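Local atomic coordinates of LEOA (Escherichia coli, PDB entry 4AUR), a protein that is a bacterial dynamin GTPase of enterotoxigenic Escherichia coli and probably couples GTP hydrolysis to remodelling of membranes, as other dynamins do. Residues A257-I260 with L261-N264; K5-S8 with I9-A13; F368-H371 with L372-K375. One frame throughout, in Å; residues are numbered along the deposited sequence.

Contact 1. Residues A257-I260 with L261-N264; sequences ATEI and LKTN
Thr-263 turns its hydroxyl back onto the preceding turn of the helix. Its OG1 donates to Glu-259 O at 2.7 Å, nearly in line with that carbonyl. OG1 can reach there because it lies beside its own backbone N and points back along the helix. The hydroxyl is thus satisfied by the main chain four residues earlier. The main-chain N of Thr-263 makes weak bonds to Glu-259 O and Ile-260 O.

Glu-259 and Lys-262 run side by side and point the same way. The Glu-259 chain bends at chi2 (-63°), which brings OE2 within 3.9 Å of Lys-262 CE. OE2 of Glu-259 and NZ of Lys-262 stay 4.3 Å apart. The charges may attract, but this is not a salt bridge.

On the buried side, CG2 of Ile-260 lies 3.9 Å from CB of Asn-264. CG2 is anti to the backbone N, which carries this branch toward the next turn. Leu-261 N bonds to Ala-257 O at 3.1 Å.

The turn belongs to helix 250-273. Ala-257 and Ile-260 pack on Leu-140 and Ile-173 of the central sheet, in strands 140-146 and 172-177. Thr-258, Leu-261 and Lys-262 touch Gln-6 of helix 3-30.

Contact 2. Residues K5-S8 with I9-A13; sequences KQFS and IEKQA
Lys-5 O is gripped by two donors from the next turn. Ile-9 N reaches it at 3.0 Å in the regular helical bond, and Ser-8 OG at 2.8 Å. Both come from the same face of the carbonyl plane and lie above that plane, off the lone pairs. Ser-8 OG sits between its backbone N and carbonyl carbon (chi1 69°), and this folds the hydroxyl back along the helix. OG also makes a weak bond to Phe-4 O.

CD1 of Ile-9 meets CE of Lys-5 at 3.9 Å, where the two chains cross. The Lys-5 chain is extended, so its methylenes give the isoleucine an apolar surface while NZ lies farther on.

Gln-6 and Glu-10 lie side by side, with amide and carboxylate planes 27° apart. Gln-6 OE1 and Glu-10 OE2 are 3.4 Å apart. As modelled, both are acceptors, so they do not bond.

Phe-7 meets the aliphatic part of Lys-11. CD of Lys-11 stands 3.8 Å from CE2 of Phe-7, at an oblique approach. The lysine bends at chi3 (105°) beyond the ring, and its NZ bonds weakly to Glu-50 O and Asp-52 O.

These residues form a turn near the start of helix 3-30. On one side the helix lies against helix 250-273, where Glu-10 packs on Val-265 and Pro-266. Phe-7 makes an edge-to-face contact with His-139, next to strand 140-146.

Contact 3. Residues F368-H371 with L372-K375; sequences FKLH and LRIK
Residues 368-375 form the first two turns of helix 368-408, joined by i-to-i+4 bonds such as Leu-372 N to Phe-368 O at 3.1 Å and Ile-374 N to Leu-370 O at 2.9 Å; the one from Arg-373 N to Lys-369 O is weak.

Leu-372 lies over one face of the Phe-368 ring in a CH-pi contact. CG of Leu-372 is 4.2 Å from the centroid of the Phe-368 ring and 17° off the normal. CD1 of Leu-372 approaches CE2 of Phe-368 at 3.7 Å. The other branch, CD2, touches CZ of the same ring. The phenylalanine has CG anti to the backbone N (chi1 -172°), which lets the ring extend alongside the next turn. CD2 of Leu-372 also reaches CD2 of the His-371 ring, so one leucine branch touches both rings. His-371 stacks in turn on Trp-457.

Leu-370 serves two partners. CG of Leu-370 meets CD1 of Ile-374 at 4.1 Å, and CD1 of Leu-370 lies beside CG of Arg-373. Leu-370 also packs on Leu-339 of helix 275-343, and Ile-374 on Pro-510 and Phe-511 of helix 489-518.

The side-chain contacts described within these two turns are dispersive rather than ionic. The Leu-370 and Ile-374 pair is buried between helices, as in a helical bundle. Phe-368 and Leu-372 form a separate apolar patch on a more exposed side.

Along the chain the order is contact 2, contact 1, contact 3. Contacts 1 and 2 are neighbours, with centres about 10 Å apart. They lie on helices 250-273 and 3-30, which pack together next to the sheet of the GTPase head. Lys-262 of contact 1 meets Glu-10 of contact 2. The start of the chain is thus held against a helix that comes after the last strand of the sheet, 221-224, in the chain. Contact 3 is remote: its centre is about 97 Å from either of the others, on the opposite side of the chain's centre. It lies in the elongated helical part, as expected of a dynamin with a head and a long stalk.

Contact 1. Residues A257-I260 with L261-N264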
loop_
_atom_site.group_PDB
_atom_site.type_symbol
_atom_site.label_atom_id
_atom_site.label_comp_id
_atom_site.label_asym_id
_atom_site.label_seq_id
_atom_site.Cartn_x
_atom_site.Cartn_y
_atom_site.Cartn_z
ATOM N N ALA A 257 -16.323 21.312 -31.704
ATOM C CA ALA A 257 -14.915 21.480 -31.987
ATOM C C ALA A 257 -14.214 21.818 -30.687
ATOM O O ALA A 257 -13.117 21.377 -30.436
ATOM C CB ALA A 257 -14.709 22.570 -33.026
ATOM N N THR A 258 -14.892 22.557 -29.832
ATOM C CA THR A 258 -14.301 22.972 -28.587
ATOM C C THR A 258 -14.115 21.814 -27.626
ATOM O O THR A 258 -13.143 21.799 -26.901
ATOM C CB THR A 258 -15.107 24.128 -27.982
ATOM O OG1 THR A 258 -14.687 25.332 -28.635
ATOM C CG2 THR A 258 -14.897 24.244 -26.462
ATOM N N GLU A 259 -15.021 20.845 -27.638
ATOM C CA GLU A 259 -14.905 19.669 -26.778
ATOM C C GLU A 259 -13.839 18.686 -27.235
ATOM O O GLU A 259 -13.406 17.844 -26.460
ATOM C CB GLU A 259 -16.242 18.914 -26.715
ATOM C CG GLU A 259 -17.297 19.587 -25.863
ATOM C CD GLU A 259 -16.884 19.684 -24.404
ATOM O OE1 GLU A 259 -16.555 18.619 -23.818
ATOM O OE2 GLU A 259 -16.877 20.817 -23.856
ATOM N N ILE A 260 -13.466 18.745 -28.505
ATOM C CA ILE A 260 -12.542 17.782 -29.061
ATOM C C ILE A 260 -11.190 18.299 -28.716
ATOM O O ILE A 260 -10.334 17.570 -28.252
ATOM C CB ILE A 260 -12.674 17.674 -30.590
ATOM C CG1 ILE A 260 -13.815 16.732 -30.954
ATOM C CG2 ILE A 260 -11.389 17.164 -31.225
ATOM C CD1 ILE A 260 -14.258 16.867 -32.390
ATOM N N LEU A 261 -11.010 19.580 -28.976
ATOM C CA LEU A 261 -9.823 20.277 -28.596
ATOM C C LEU A 261 -9.497 20.005 -27.157
ATOM O O LEU A 261 -8.344 19.744 -26.815
ATOM C CB LEU A 261 -10.044 21.755 -28.761
ATOM C CG LEU A 261 -10.078 22.226 -30.200
ATOM C CD1 LEU A 261 -10.615 23.647 -30.225
ATOM C CD2 LEU A 261 -8.705 22.147 -30.841
ATOM N N LYS A 262 -10.533 20.055 -26.325
ATOM C CA LYS A 262 -10.417 19.918 -24.875
ATOM C C LYS A 262 -9.749 18.612 -24.553
ATOM O O LYS A 262 -8.891 18.558 -23.687
ATOM C CB LYS A 262 -11.808 19.975 -24.255
ATOM C CG LYS A 262 -11.836 20.335 -22.798
ATOM C CD LYS A 262 -13.262 20.557 -22.299
ATOM C CE LYS A 262 -13.589 22.029 -22.069
ATOM N NZ LYS A 262 -14.306 22.251 -20.769
ATOM N N THR A 263 -10.117 17.576 -25.306
ATOM C CA THR A 263 -9.672 16.222 -25.067
ATOM C C THR A 263 -8.483 15.818 -25.921
ATOM O O THR A 263 -7.575 15.150 -25.452
ATOM C CB THR A 263 -10.777 15.212 -25.411
ATOM O OG1 THR A 263 -12.073 15.806 -25.246
ATOM C CG2 THR A 263 -10.646 13.985 -24.511
ATOM N N ASN A 264 -8.504 16.201 -27.186
ATOM C CA ASN A 264 -7.588 15.650 -28.164
ATOM C C ASN A 264 -6.270 16.431 -28.296
ATOM O O ASN A 264 -5.276 15.893 -28.791
ATOM C CB ASN A 264 -8.321 15.549 -29.508
ATOM C CG ASN A 264 -7.445 15.037 -30.638
ATOM O OD1 ASN A 264 -7.311 15.697 -31.666
ATOM N ND2 ASN A 264 -6.859 13.857 -30.466
#

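Contact 2. Residues K5-S8 with I9-A13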
loop_
_atom_site.group_PDB
_atom_site.type_symbol
_atom_site.label_atom_id
_atom_site.label_comp_id
_atom_site.label_asym_id
_atom_site.label_seq_id
_atom_site.Cartn_x
_atom_site.Cartn_y
_atom_site.Cartn_z
ATOM N N LYS A 5 -8.363 30.208 -27.656
ATOM C CA LYS A 5 -8.141 30.292 -26.213
ATOM C C LYS A 5 -8.149 28.892 -25.599
ATOM O O LYS A 5 -7.461 28.649 -24.613
ATOM C CB LYS A 5 -9.204 31.168 -25.537
ATOM C CG LYS A 5 -8.886 31.547 -24.090
ATOM C CD LYS A 5 -10.128 32.052 -23.356
ATOM C CE LYS A 5 -10.016 31.890 -21.842
ATOM N NZ LYS A 5 -11.284 32.226 -21.118
ATOM N N GLN A 6 -8.942 27.989 -26.175
ATOM C CA GLN A 6 -9.055 26.630 -25.684
ATOM C C GLN A 6 -7.787 25.916 -26.010
ATOM O O GLN A 6 -7.288 25.144 -25.218
ATOM C CB GLN A 6 -10.210 25.906 -26.346
ATOM C CG GLN A 6 -10.477 24.524 -25.785
ATOM C CD GLN A 6 -11.105 24.548 -24.399
ATOM O OE1 GLN A 6 -10.468 24.166 -23.417
ATOM N NE2 GLN A 6 -12.357 24.994 -24.314
ATOM N N PHE A 7 -7.254 26.183 -27.191
ATOM C CA PHE A 7 -6.051 25.535 -27.594
ATOM C C PHE A 7 -4.968 26.038 -26.680
ATOM O O PHE A 7 -4.391 25.282 -25.921
ATOM C CB PHE A 7 -5.726 25.837 -29.049
ATOM C CG PHE A 7 -4.389 25.338 -29.479
ATOM C CD1 PHE A 7 -4.245 24.057 -29.940
ATOM C CD2 PHE A 7 -3.275 26.153 -29.404
ATOM C CE1 PHE A 7 -3.008 23.589 -30.336
ATOM C CE2 PHE A 7 -2.032 25.698 -29.808
ATOM C CZ PHE A 7 -1.894 24.410 -30.274
ATOM N N SER A 8 -4.734 27.334 -26.709
ATOM C CA SER A 8 -3.665 27.907 -25.910
ATOM C C SER A 8 -3.691 27.351 -24.483
ATOM O O SER A 8 -2.634 27.082 -23.927
ATOM C CB SER A 8 -3.801 29.414 -25.883
ATOM O OG SER A 8 -4.941 29.719 -25.124
ATOM N N ILE A 9 -4.899 27.189 -23.926
ATOM C CA ILE A 9 -5.122 26.582 -22.606
ATOM C C ILE A 9 -4.747 25.114 -22.559
ATOM O O ILE A 9 -4.109 24.660 -21.603
ATOM C CB ILE A 9 -6.608 26.647 -22.168
ATOM C CG1 ILE A 9 -6.992 28.050 -21.729
ATOM C CG2 ILE A 9 -6.902 25.692 -21.007
ATOM C CD1 ILE A 9 -8.498 28.284 -21.707
ATOM N N GLU A 10 -5.196 24.349 -23.548
ATOM C CA GLU A 10 -4.843 22.933 -23.599
ATOM C C GLU A 10 -3.360 22.775 -23.840
ATOM O O GLU A 10 -2.760 21.893 -23.257
ATOM C CB GLU A 10 -5.684 22.157 -24.608
ATOM C CG GLU A 10 -7.135 21.995 -24.165
ATOM C CD GLU A 10 -7.308 21.520 -22.710
ATOM O OE1 GLU A 10 -6.607 20.571 -22.261
ATOM O OE2 GLU A 10 -8.168 22.093 -21.999
ATOM N N LYS A 11 -2.754 23.652 -24.630
ATOM C CA LYS A 11 -1.300 23.656 -24.747
ATOM C C LYS A 11 -0.645 23.804 -23.397
ATOM O O LYS A 11 0.232 23.028 -23.047
ATOM C CB LYS A 11 -0.790 24.771 -25.640
ATOM C CG LYS A 11 0.559 24.472 -26.246
ATOM C CD LYS A 11 0.857 25.365 -27.432
ATOM C CE LYS A 11 1.867 26.438 -27.097
ATOM N NZ LYS A 11 1.609 27.625 -27.946
ATOM N N GLN A 12 -1.069 24.779 -22.622
ATOM C CA GLN A 12 -0.447 24.976 -21.322
ATOM C C GLN A 12 -0.696 23.778 -20.412
ATOM O O GLN A 12 0.212 23.326 -19.722
ATOM C CB GLN A 12 -0.941 26.262 -20.648
ATOM C CG GLN A 12 0.064 26.912 -19.696
ATOM C CD GLN A 12 1.423 27.255 -20.344
ATOM O OE1 GLN A 12 2.450 27.403 -19.641
ATOM N NE2 GLN A 12 1.435 27.383 -21.689
ATOM N N ALA A 13 -1.905 23.237 -20.406
ATOM C CA ALA A 13 -2.149 22.107 -19.525
ATOM C C ALA A 13 -1.182 20.979 -19.818
ATOM O O ALA A 13 -0.688 20.348 -18.911
ATOM C CB ALA A 13 -3.576 21.618 -19.631
#

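Contact 3. Residues F368-H371 with L372-K375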
loop_
_atom_site.group_PDB
_atom_site.type_symbol
_atom_site.label_atom_id
_atom_site.label_comp_id
_atom_site.label_asym_id
_atom_site.label_seq_id
_atom_site.Cartn_x
_atom_site.Cartn_y
_atom_site.Cartn_z
ATOM N N PHE A 368 11.967 -35.955 56.054
ATOM C CA PHE A 368 11.453 -36.346 54.749
ATOM C C PHE A 368 10.046 -35.844 54.511
ATOM O O PHE A 368 9.737 -35.475 53.396
ATOM C CB PHE A 368 11.467 -37.879 54.593
ATOM C CG PHE A 368 11.145 -38.357 53.216
ATOM C CD1 PHE A 368 12.004 -38.107 52.172
ATOM C CD2 PHE A 368 9.989 -39.046 52.969
ATOM C CE1 PHE A 368 11.729 -38.531 50.894
ATOM C CE2 PHE A 368 9.685 -39.474 51.685
ATOM C CZ PHE A 368 10.563 -39.217 50.643
ATOM N N LYS A 369 9.197 -35.836 55.538
ATOM C CA LYS A 369 7.794 -35.490 55.345
ATOM C C LYS A 369 7.631 -33.994 55.128
ATOM O O LYS A 369 6.749 -33.555 54.402
ATOM C CB LYS A 369 6.946 -35.918 56.538
ATOM C CG LYS A 369 5.453 -35.948 56.253
ATOM C CD LYS A 369 4.669 -36.547 57.408
ATOM C CE LYS A 369 3.233 -36.875 57.010
ATOM N NZ LYS A 369 2.551 -37.684 58.073
ATOM N N LEU A 370 8.467 -33.218 55.791
ATOM C CA LEU A 370 8.483 -31.795 55.638
ATOM C C LEU A 370 9.016 -31.464 54.269
ATOM O O LEU A 370 8.468 -30.639 53.557
ATOM C CB LEU A 370 9.411 -31.192 56.662
ATOM C CG LEU A 370 9.436 -29.684 56.643
ATOM C CD1 LEU A 370 8.028 -29.165 56.868
ATOM C CD2 LEU A 370 10.361 -29.191 57.723
ATOM N N HIS A 371 10.105 -32.108 53.906
ATOM C CA HIS A 371 10.732 -31.880 52.634
ATOM C C HIS A 371 9.728 -32.034 51.474
ATOM O O HIS A 371 9.551 -31.149 50.645
ATOM C CB HIS A 371 11.907 -32.835 52.498
ATOM C CG HIS A 371 12.366 -33.027 51.100
ATOM N ND1 HIS A 371 13.121 -32.086 50.433
ATOM C CD2 HIS A 371 12.195 -34.056 50.243
ATOM C CE1 HIS A 371 13.398 -32.531 49.220
ATOM N NE2 HIS A 371 12.841 -33.722 49.075
ATOM N N LEU A 372 9.033 -33.148 51.450
ATOM C CA LEU A 372 8.050 -33.373 50.420
ATOM C C LEU A 372 7.003 -32.316 50.410
ATOM O O LEU A 372 6.457 -32.058 49.359
ATOM C CB LEU A 372 7.315 -34.684 50.628
ATOM C CG LEU A 372 8.133 -35.934 50.498
ATOM C CD1 LEU A 372 7.163 -37.092 50.517
ATOM C CD2 LEU A 372 8.966 -35.900 49.232
ATOM N N ARG A 373 6.647 -31.746 51.555
ATOM C CA ARG A 373 5.580 -30.759 51.502
ATOM C C ARG A 373 6.081 -29.382 51.085
ATOM O O ARG A 373 5.443 -28.712 50.312
ATOM C CB ARG A 373 4.661 -30.759 52.727
ATOM C CG ARG A 373 5.266 -30.429 54.049
ATOM C CD ARG A 373 4.243 -30.686 55.153
ATOM N NE ARG A 373 3.083 -29.815 55.006
ATOM C CZ ARG A 373 2.625 -28.966 55.920
ATOM N NH1 ARG A 373 3.195 -28.837 57.116
ATOM N NH2 ARG A 373 1.552 -28.238 55.628
ATOM N N ILE A 374 7.252 -28.989 51.531
ATOM C CA ILE A 374 7.908 -27.845 50.944
ATOM C C ILE A 374 8.096 -28.038 49.433
ATOM O O ILE A 374 7.845 -27.135 48.633
ATOM C CB ILE A 374 9.272 -27.618 51.593
ATOM C CG1 ILE A 374 9.082 -27.185 53.043
ATOM C CG2 ILE A 374 10.108 -26.612 50.790
ATOM C CD1 ILE A 374 10.388 -26.923 53.779
ATOM N N LYS A 375 8.569 -29.209 49.037
ATOM C CA LYS A 375 8.892 -29.439 47.637
ATOM C C LYS A 375 7.691 -29.273 46.725
ATOM O O LYS A 375 7.793 -28.783 45.623
ATOM C CB LYS A 375 9.462 -30.826 47.459
ATOM C CG LYS A 375 9.377 -31.271 46.035
ATOM C CD LYS A 375 10.509 -32.155 45.624
ATOM C CE LYS A 375 10.236 -32.637 44.212
ATOM N NZ LYS A 375 11.481 -32.474 43.428
#